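Long-range contacts in pentafunctional AROM polypeptide (Schizosaccharomyces pombe, PDB 5SWV), which catalyses five steps of the shikimate pathway, the crystallised fragment probably carrying out two of them, 3-dehydroquinate dehydration and reduction of 3-dehydroshikimate to shikimate: residues Phe255-Pro260 with Gly304-Thr309; Ser324-Phe329 with Arg348-Asp353; Leu277-Thr282 with Thr516-Pro521. One frame throughout, in Å; residues are numbered along the deposited sequence.

Contact 1. Residues Phe255-Pro260 with Gly304-Thr309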
loop_
_atom_site.group_PDB
_atom_site.type_symbol
_atom_site.label_atom_id
_atom_site.label_comp_id
_atom_site.label_asym_id
_atom_site.label_seq_id
_atom_site.Cartn_x
_atom_site.Cartn_y
_atom_site.Cartn_z
ATOM N N PHE A 255 13.608 8.155 14.824
ATOM C CA PHE A 255 14.666 7.564 15.625
ATOM C C PHE A 255 14.653 6.033 15.611
ATOM O O PHE A 255 13.701 5.418 15.172
ATOM C CB PHE A 255 14.558 8.080 17.068
ATOM C CG PHE A 255 14.765 9.559 17.202
ATOM C CD1 PHE A 255 16.042 10.085 17.340
ATOM C CD2 PHE A 255 13.690 10.431 17.178
ATOM C CE1 PHE A 255 16.243 11.461 17.451
ATOM C CE2 PHE A 255 13.880 11.809 17.291
ATOM C CZ PHE A 255 15.157 12.321 17.433
ATOM N N LEU A 256 15.755 5.447 16.063
ATOM C CA LEU A 256 15.858 4.020 16.336
ATOM C C LEU A 256 16.340 3.869 17.774
ATOM O O LEU A 256 17.368 4.423 18.128
ATOM C CB LEU A 256 16.854 3.355 15.390
ATOM C CG LEU A 256 17.127 1.851 15.599
ATOM C CD1 LEU A 256 15.852 1.021 15.460
ATOM C CD2 LEU A 256 18.198 1.340 14.639
ATOM N N PHE A 257 15.590 3.145 18.601
ATOM C CA PHE A 257 15.999 2.850 19.957
ATOM C C PHE A 257 16.476 1.412 20.033
ATOM O O PHE A 257 15.929 0.535 19.357
ATOM C CB PHE A 257 14.832 3.020 20.902
ATOM C CG PHE A 257 14.167 4.369 20.843
ATOM C CD1 PHE A 257 14.910 5.544 20.756
ATOM C CD2 PHE A 257 12.778 4.469 20.937
ATOM C CE1 PHE A 257 14.273 6.778 20.738
ATOM C CE2 PHE A 257 12.142 5.698 20.927
ATOM C CZ PHE A 257 12.887 6.854 20.819
ATOM N N GLY A 258 17.466 1.167 20.890
ATOM C CA GLY A 258 18.034 -0.172 21.090
ATOM C C GLY A 258 19.508 -0.093 21.430
ATOM O O GLY A 258 20.054 1.004 21.597
ATOM N N LYS A 259 20.151 -1.257 21.517
ATOM C CA LYS A 259 21.563 -1.357 21.889
ATOM C C LYS A 259 22.091 -2.779 21.664
ATOM O O LYS A 259 21.551 -3.720 22.232
ATOM C CB LYS A 259 21.743 -0.991 23.363
ATOM C CG LYS A 259 23.182 -0.720 23.774
ATOM C CD LYS A 259 23.289 -0.577 25.291
ATOM C CE LYS A 259 24.728 -0.571 25.794
ATOM N NZ LYS A 259 25.328 0.775 25.613
ATOM N N PRO A 260 23.140 -2.951 20.837
ATOM C CA PRO A 260 23.860 -1.974 20.002
ATOM C C PRO A 260 23.112 -1.645 18.697
ATOM O O PRO A 260 22.497 -2.522 18.102
ATOM C CB PRO A 260 25.185 -2.683 19.701
ATOM C CG PRO A 260 24.847 -4.141 19.738
ATOM C CD PRO A 260 23.741 -4.301 20.747
ATOM N N GLY A 304 8.312 12.448 15.261
ATOM C CA GLY A 304 7.420 11.854 14.243
ATOM C C GLY A 304 7.175 10.358 14.368
ATOM O O GLY A 304 6.231 9.846 13.781
ATOM N N GLY A 305 8.041 9.671 15.114
ATOM C CA GLY A 305 7.940 8.244 15.371
ATOM C C GLY A 305 9.292 7.626 15.697
ATOM O O GLY A 305 10.311 8.292 15.598
ATOM N N ALA A 306 9.307 6.351 16.086
ATOM C CA ALA A 306 10.574 5.632 16.235
ATOM C C ALA A 306 10.450 4.113 16.159
ATOM O O ALA A 306 9.455 3.537 16.589
ATOM C CB ALA A 306 11.262 6.037 17.531
ATOM N N ASN A 307 11.471 3.490 15.580
ATOM C CA ASN A 307 11.636 2.051 15.619
ATOM C C ASN A 307 12.303 1.628 16.934
ATOM O O ASN A 307 13.061 2.393 17.551
ATOM C CB ASN A 307 12.476 1.550 14.432
ATOM C CG ASN A 307 11.692 1.488 13.130
ATOM O OD1 ASN A 307 12.058 2.091 12.131
ATOM N ND2 ASN A 307 10.626 0.728 13.134
ATOM N N VAL A 308 12.007 0.402 17.354
ATOM C CA VAL A 308 12.577 -0.195 18.557
ATOM C C VAL A 308 13.113 -1.564 18.188
ATOM O O VAL A 308 12.409 -2.380 17.587
ATOM C CB VAL A 308 11.526 -0.335 19.676
ATOM C CG1 VAL A 308 12.190 -0.695 20.995
ATOM C CG2 VAL A 308 10.742 0.957 19.838
ATOM N N THR A 309 14.373 -1.800 18.529
ATOM C CA THR A 309 14.988 -3.116 18.362
ATOM C C THR A 309 15.445 -3.622 19.733
ATOM O O THR A 309 15.081 -3.053 20.767
ATOM C CB THR A 309 16.121 -3.077 17.300
ATOM O OG1 THR A 309 16.580 -4.397 17.018
ATOM C CG2 THR A 309 17.321 -2.218 17.734
#

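Contact 2. Residues Ser324-Phe329 with Arg348-Asp353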
loop_
_atom_site.group_PDB
_atom_site.type_symbol
_atom_site.label_atom_id
_atom_site.label_comp_id
_atom_site.label_asym_id
_atom_site.label_seq_id
_atom_site.Cartn_x
_atom_site.Cartn_y
_atom_site.Cartn_z
ATOM N N SER A 324 -1.457 -1.798 18.489
ATOM C CA SER A 324 -2.135 -2.432 17.362
ATOM C C SER A 324 -2.425 -3.865 17.760
ATOM O O SER A 324 -1.820 -4.389 18.694
ATOM C CB SER A 324 -1.269 -2.421 16.111
ATOM O OG SER A 324 -0.268 -3.417 16.180
ATOM N N ASP A 325 -3.333 -4.502 17.035
ATOM C CA ASP A 325 -3.676 -5.895 17.319
ATOM C C ASP A 325 -2.422 -6.768 17.336
ATOM O O ASP A 325 -2.242 -7.561 18.251
ATOM C CB ASP A 325 -4.685 -6.443 16.299
ATOM C CG ASP A 325 -6.072 -5.782 16.393
ATOM O OD1 ASP A 325 -6.460 -5.247 17.462
ATOM O OD2 ASP A 325 -6.794 -5.822 15.370
ATOM N N GLU A 326 -1.540 -6.583 16.354
ATOM C CA GLU A 326 -0.373 -7.450 16.223
ATOM C C GLU A 326 0.585 -7.211 17.372
ATOM O O GLU A 326 1.142 -8.155 17.916
ATOM C CB GLU A 326 0.348 -7.266 14.887
ATOM C CG GLU A 326 -0.393 -7.820 13.677
ATOM C CD GLU A 326 -1.539 -6.943 13.171
ATOM O OE1 GLU A 326 -1.686 -5.771 13.621
ATOM O OE2 GLU A 326 -2.325 -7.454 12.333
ATOM N N ALA A 327 0.756 -5.956 17.760
ATOM C CA ALA A 327 1.654 -5.632 18.862
ATOM C C ALA A 327 1.167 -6.263 20.150
ATOM O O ALA A 327 1.967 -6.789 20.915
ATOM C CB ALA A 327 1.827 -4.119 19.032
ATOM N N ARG A 328 -0.140 -6.221 20.375
ATOM C CA ARG A 328 -0.715 -6.861 21.546
ATOM C C ARG A 328 -0.576 -8.363 21.449
ATOM O O ARG A 328 -0.142 -9.004 22.384
ATOM C CB ARG A 328 -2.177 -6.517 21.720
ATOM C CG ARG A 328 -2.708 -6.933 23.091
ATOM C CD ARG A 328 -4.223 -6.830 23.168
ATOM N NE ARG A 328 -4.685 -5.692 22.371
ATOM C CZ ARG A 328 -4.554 -4.406 22.715
ATOM N NH1 ARG A 328 -4.001 -4.047 23.885
ATOM N NH2 ARG A 328 -4.995 -3.466 21.872
ATOM N N PHE A 329 -0.931 -8.920 20.308
ATOM C CA PHE A 329 -0.924 -10.344 20.170
ATOM C C PHE A 329 0.481 -10.901 20.361
ATOM O O PHE A 329 0.638 -11.846 21.100
ATOM C CB PHE A 329 -1.498 -10.742 18.825
ATOM C CG PHE A 329 -1.548 -12.209 18.627
ATOM C CD1 PHE A 329 -2.446 -12.975 19.341
ATOM C CD2 PHE A 329 -0.684 -12.833 17.730
ATOM C CE1 PHE A 329 -2.497 -14.356 19.156
ATOM C CE2 PHE A 329 -0.724 -14.194 17.531
ATOM C CZ PHE A 329 -1.626 -14.962 18.252
ATOM N N ARG A 348 1.156 5.183 20.050
ATOM C CA ARG A 348 0.656 3.907 19.579
ATOM C C ARG A 348 1.841 3.016 19.239
ATOM O O ARG A 348 2.678 3.396 18.440
ATOM C CB ARG A 348 -0.214 4.136 18.350
ATOM C CG ARG A 348 -0.907 2.895 17.821
ATOM C CD ARG A 348 -1.598 3.197 16.504
ATOM N NE ARG A 348 -2.165 1.996 15.899
ATOM C CZ ARG A 348 -3.280 1.392 16.303
ATOM N NH1 ARG A 348 -3.975 1.856 17.341
ATOM N NH2 ARG A 348 -3.702 0.295 15.669
ATOM N N GLY A 349 1.918 1.848 19.860
ATOM C CA GLY A 349 2.913 0.848 19.506
ATOM C C GLY A 349 2.348 -0.082 18.453
ATOM O O GLY A 349 1.237 -0.572 18.603
ATOM N N ASP A 350 3.091 -0.301 17.375
ATOM C CA ASP A 350 2.768 -1.331 16.411
ATOM C C ASP A 350 4.000 -2.209 16.250
ATOM O O ASP A 350 5.061 -1.943 16.826
ATOM C CB ASP A 350 2.338 -0.707 15.069
ATOM C CG ASP A 350 1.417 -1.633 14.221
ATOM O OD1 ASP A 350 1.483 -2.880 14.349
ATOM O OD2 ASP A 350 0.623 -1.117 13.410
ATOM N N ASN A 351 3.834 -3.270 15.470
ATOM C CA ASN A 351 4.845 -4.267 15.247
ATOM C C ASN A 351 4.792 -4.666 13.789
ATOM O O ASN A 351 3.845 -5.330 13.362
ATOM C CB ASN A 351 4.540 -5.465 16.140
ATOM C CG ASN A 351 5.692 -6.421 16.241
ATOM O OD1 ASN A 351 6.238 -6.877 15.241
ATOM N ND2 ASN A 351 6.076 -6.722 17.458
ATOM N N THR A 352 5.788 -4.245 13.022
ATOM C CA THR A 352 5.879 -4.597 11.606
ATOM C C THR A 352 6.785 -5.783 11.311
ATOM O O THR A 352 6.974 -6.111 10.146
ATOM C CB THR A 352 6.411 -3.424 10.783
ATOM O OG1 THR A 352 7.670 -3.035 11.314
ATOM C CG2 THR A 352 5.462 -2.262 10.825
ATOM N N ASP A 353 7.335 -6.445 12.328
ATOM C CA ASP A 353 8.220 -7.593 12.076
ATOM C C ASP A 353 7.569 -8.627 11.143
ATOM O O ASP A 353 8.171 -9.050 10.159
ATOM C CB ASP A 353 8.695 -8.236 13.390
ATOM C CG ASP A 353 9.739 -7.365 14.150
ATOM O OD1 ASP A 353 10.431 -6.514 13.520
ATOM O OD2 ASP A 353 9.871 -7.538 15.385
#

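Contact 3. Residues Leu277-Thr282 with Thr516-Pro521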
loop_
_atom_site.group_PDB
_atom_site.type_symbol
_atom_site.label_atom_id
_atom_site.label_comp_id
_atom_site.label_asym_id
_atom_site.label_seq_id
_atom_site.Cartn_x
_atom_site.Cartn_y
_atom_site.Cartn_z
ATOM N N LEU A 277 10.630 10.595 -1.870
ATOM C CA LEU A 277 9.258 11.090 -1.745
ATOM C C LEU A 277 9.124 12.587 -1.482
ATOM O O LEU A 277 7.997 13.085 -1.330
ATOM C CB LEU A 277 8.549 10.297 -0.651
ATOM C CG LEU A 277 8.029 8.991 -1.240
ATOM C CD1 LEU A 277 8.473 7.812 -0.422
ATOM C CD2 LEU A 277 6.520 9.062 -1.377
ATOM N N GLY A 278 10.252 13.302 -1.461
ATOM C CA GLY A 278 10.246 14.755 -1.344
ATOM C C GLY A 278 9.928 15.232 0.055
ATOM O O GLY A 278 9.378 16.323 0.224
ATOM N N LEU A 279 10.290 14.426 1.053
ATOM C CA LEU A 279 10.000 14.725 2.445
ATOM C C LEU A 279 11.233 15.302 3.153
ATOM O O LEU A 279 12.357 14.970 2.802
ATOM C CB LEU A 279 9.515 13.454 3.166
ATOM C CG LEU A 279 8.147 12.891 2.762
ATOM C CD1 LEU A 279 7.819 11.698 3.644
ATOM C CD2 LEU A 279 7.040 13.932 2.890
ATOM N N PRO A 280 11.028 16.140 4.183
ATOM C CA PRO A 280 12.131 16.862 4.813
ATOM C C PRO A 280 12.590 16.259 6.128
ATOM O O PRO A 280 13.153 16.972 6.946
ATOM C CB PRO A 280 11.480 18.208 5.117
ATOM C CG PRO A 280 10.096 17.812 5.552
ATOM C CD PRO A 280 9.742 16.536 4.798
ATOM N N HIS A 281 12.351 14.973 6.353
ATOM C CA HIS A 281 12.506 14.400 7.689
ATOM C C HIS A 281 13.958 13.972 7.913
ATOM O O HIS A 281 14.763 13.965 6.981
ATOM C CB HIS A 281 11.535 13.220 7.882
ATOM C CG HIS A 281 10.081 13.547 7.636
ATOM N ND1 HIS A 281 9.461 14.671 8.136
ATOM C CD2 HIS A 281 9.119 12.865 6.966
ATOM C CE1 HIS A 281 8.190 14.679 7.780
ATOM N NE2 HIS A 281 7.955 13.592 7.068
ATOM N N THR A 282 14.291 13.651 9.158
ATOM C CA THR A 282 15.562 12.991 9.475
ATOM C C THR A 282 15.300 11.715 10.259
ATOM O O THR A 282 14.274 11.617 10.928
ATOM C CB THR A 282 16.476 13.898 10.304
ATOM O OG1 THR A 282 15.769 14.367 11.457
ATOM C CG2 THR A 282 16.927 15.080 9.479
ATOM N N THR A 516 4.136 8.062 7.616
ATOM C CA THR A 516 3.964 9.150 6.629
ATOM C C THR A 516 2.668 9.055 5.828
ATOM O O THR A 516 2.317 9.977 5.096
ATOM C CB THR A 516 5.124 9.158 5.614
ATOM O OG1 THR A 516 5.053 7.999 4.767
ATOM C CG2 THR A 516 6.450 9.171 6.330
ATOM N N GLY A 517 1.965 7.935 5.941
ATOM C CA GLY A 517 0.776 7.683 5.114
ATOM C C GLY A 517 1.068 7.258 3.679
ATOM O O GLY A 517 0.137 7.121 2.893
ATOM N N MET A 518 2.343 7.003 3.354
ATOM C CA MET A 518 2.785 6.780 1.972
ATOM C C MET A 518 3.715 5.591 1.866
ATOM O O MET A 518 4.549 5.383 2.735
ATOM C CB MET A 518 3.517 8.027 1.473
ATOM C CG MET A 518 2.614 9.263 1.440
ATOM S SD MET A 518 3.379 10.806 0.923
ATOM C CE MET A 518 4.767 10.819 2.030
ATOM N N THR A 519 3.575 4.819 0.791
ATOM C CA THR A 519 4.528 3.754 0.512
ATOM C C THR A 519 5.761 4.353 -0.117
ATOM O O THR A 519 5.735 5.486 -0.571
ATOM C CB THR A 519 3.998 2.699 -0.461
ATOM O OG1 THR A 519 3.775 3.317 -1.725
ATOM C CG2 THR A 519 2.709 2.036 0.060
ATOM N N ALA A 520 6.835 3.574 -0.137
ATOM C CA ALA A 520 8.084 3.943 -0.791
ATOM C C ALA A 520 8.566 2.755 -1.640
ATOM O O ALA A 520 8.284 1.620 -1.288
ATOM C CB ALA A 520 9.111 4.304 0.263
ATOM N N PRO A 521 9.320 2.999 -2.732
ATOM C CA PRO A 521 9.676 1.902 -3.640
ATOM C C PRO A 521 10.754 0.984 -3.072
ATOM O O PRO A 521 11.788 1.473 -2.600
ATOM C CB PRO A 521 10.214 2.631 -4.873
ATOM C CG PRO A 521 10.706 3.953 -4.374
ATOM C CD PRO A 521 10.143 4.191 -2.998
#

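Contact 1. Residues Phe255-Pro260 with Gly304-Thr309
Phe255-Phe257 and Gly304-Val308 run side by side as parallel strands, their short axes 4.6 Å apart at closest approach and turned by 32°. Asn307 takes both central bonds: its N donates to Phe255 O (3.0 Å), and its O accepts from Phe257 N (2.8 Å, almost straight at 171°). Thr309 N donates to Phe257 O at 2.9 Å, while Phe255 N to Gly305 O is a weak start to the ladder.

Phe255, Phe257, Ala306 and Val308 share one sheet face. With CG anti to its carbonyl carbon (chi1 -55°), Phe257 carries its ring back along the neighbouring strand, where CE2 lies 3.5 Å from Ala306 CB, a small methyl meeting the ring obliquely. Val308 CG2 sits at the ring edge. On the other face Leu256 CD1 packs against Asn307 CB at 3.6 Å, and the Asn307 amide goes on to Tyr283 OH and Asn334 O. Gly258 CA lies beside Thr309 CG2; glycine suits it, since a CB would meet that methyl and the preceding carbonyl.

Asn307, Val308 and Thr309 begin the Asn-Val-Thr-x-Pro-x-Lys signature known from shikimate dehydrogenases. Main-chain bonds hold the strands; one face is apolar, the other carries a buried amide with satisfied polar atoms.

Contact 2. Residues Ser324-Phe329 with Arg348-Asp353
Ser324 holds its hydroxyl above the flat carboxylate of Asp350: OG donates to OD1 at 2.6 Å, arriving 76° out of the carboxylate plane. The same oxygen is met much nearer that plane, on its anti side, by Asn351 N, so two donors grip OD1 from different directions and fix the rotation of the group. Asp350 can reach both because its CG lies anti to its own backbone N (chi1 -155°), beside the carbonyl carbon. Glu326 OE1 stands 4.4 Å from Asp350 OD1, and two acidic groups this close may raise the proton affinity of one or both.

Ser324 is also the N-cap of helix 325-330. Its OG accepts from Ala327 N at 3.2 Å, so the one small hydroxyl, set between the backbone N and the carbonyl carbon (chi1 77°), closes the first turn of the helix and donates its own hydrogen bond to the strand. Ser324 N meanwhile donates to Gly349 O (3.0 Å), carrying the sheet pairing of strand 322-323 with strand 345-350 right up to the cap.

Beyond the cap, Ala327 CB lies against the backbone of the strand, 3.6 Å from Gly349 O, and Ala327 CA meets Asn351 CB at 4.0 Å; the small alanine lets helix and strand come together here. The extended Arg348 lays one face of its guanidinium against Ser324 CA, NH2 being 3.6 Å away, while its NH1 forms a salt bridge with Glu322. Residues 349-353 spell Gly-Asp-Asn-Thr-Asp, a shikimate dehydrogenase signature, in which Asn351 OD1 caps Asp353 N and its ND2 bonds Ala332 O.

Contact 3. Residues Leu277-Thr282 with Thr516-Pro521
The C-terminal ends of helices 266-277 and 500-516 and the turns after them meet through Leu277 and Leu279 on one side and Thr516, Met518 and Ala520 on the other. Leu279 and Met518 reach toward each other tip to tip, with Leu279 CD1 3.6 Å from Met518 CE. The methionine chain starts with CG anti to its carbonyl carbon and bends at its last torsion (chi3 -52°), which brings the terminal methyl to the isobutyl group; an unbranched, flexible side chain suits this reach. Thr516 comes at Leu279 from another direction, its CG2 touching the same CD1 at 3.9 Å.

The two helix ends are built alike. Gly278 and Gly517 both leave their helices with positive phi, a conformation glycine adopts readily, and the chain can then swing its next side chains, Leu279 and Met518, across to the other segment. Thr516 forms an ST turn, OG1 accepting from Met518 N at 3.2 Å; that OG1 also bonds Phe512 O, so the hydroxyl is occupied by its own helix end and the methyl is left to face Leu279. Helix 236-245 and the loop at Val34, both from the dehydroquinase-family part of the chain, also cover this patch.

Leu277 fills the other half of the contact. Its CD1 packs on Ala520 CB at 3.6 Å and lies equally close to Thr519 O, while its CD2 looks to Met518 CE at 4.2 Å. No hydrogen bond crosses between the two segments. Beside this packing, Thr519 OG1 bonds Gly35 N.

In the fold
From the N terminus, Phe255-Pro260 opens contact 1 and Leu277-Thr282 opens contact 3 before Gly304-Thr309 closes the first, so the two loops cross. Contact 2 follows in series with contact 1, closing a short loop between Ser324-Phe329 and Arg348-Asp353, and lies wholly inside the long loop that Thr516-Pro521 finally closes. Contacts 1 and 2 reach the same mixed sheet, their centres about 15 Å apart, one joining neighbouring parallel strands and the other setting a helix start on a strand further across. Contact 3 instead spans the excursion through the parallel sheet of strands 374-378 to 496-498, bringing the returning C-terminal helices back to the substrate-binding domain.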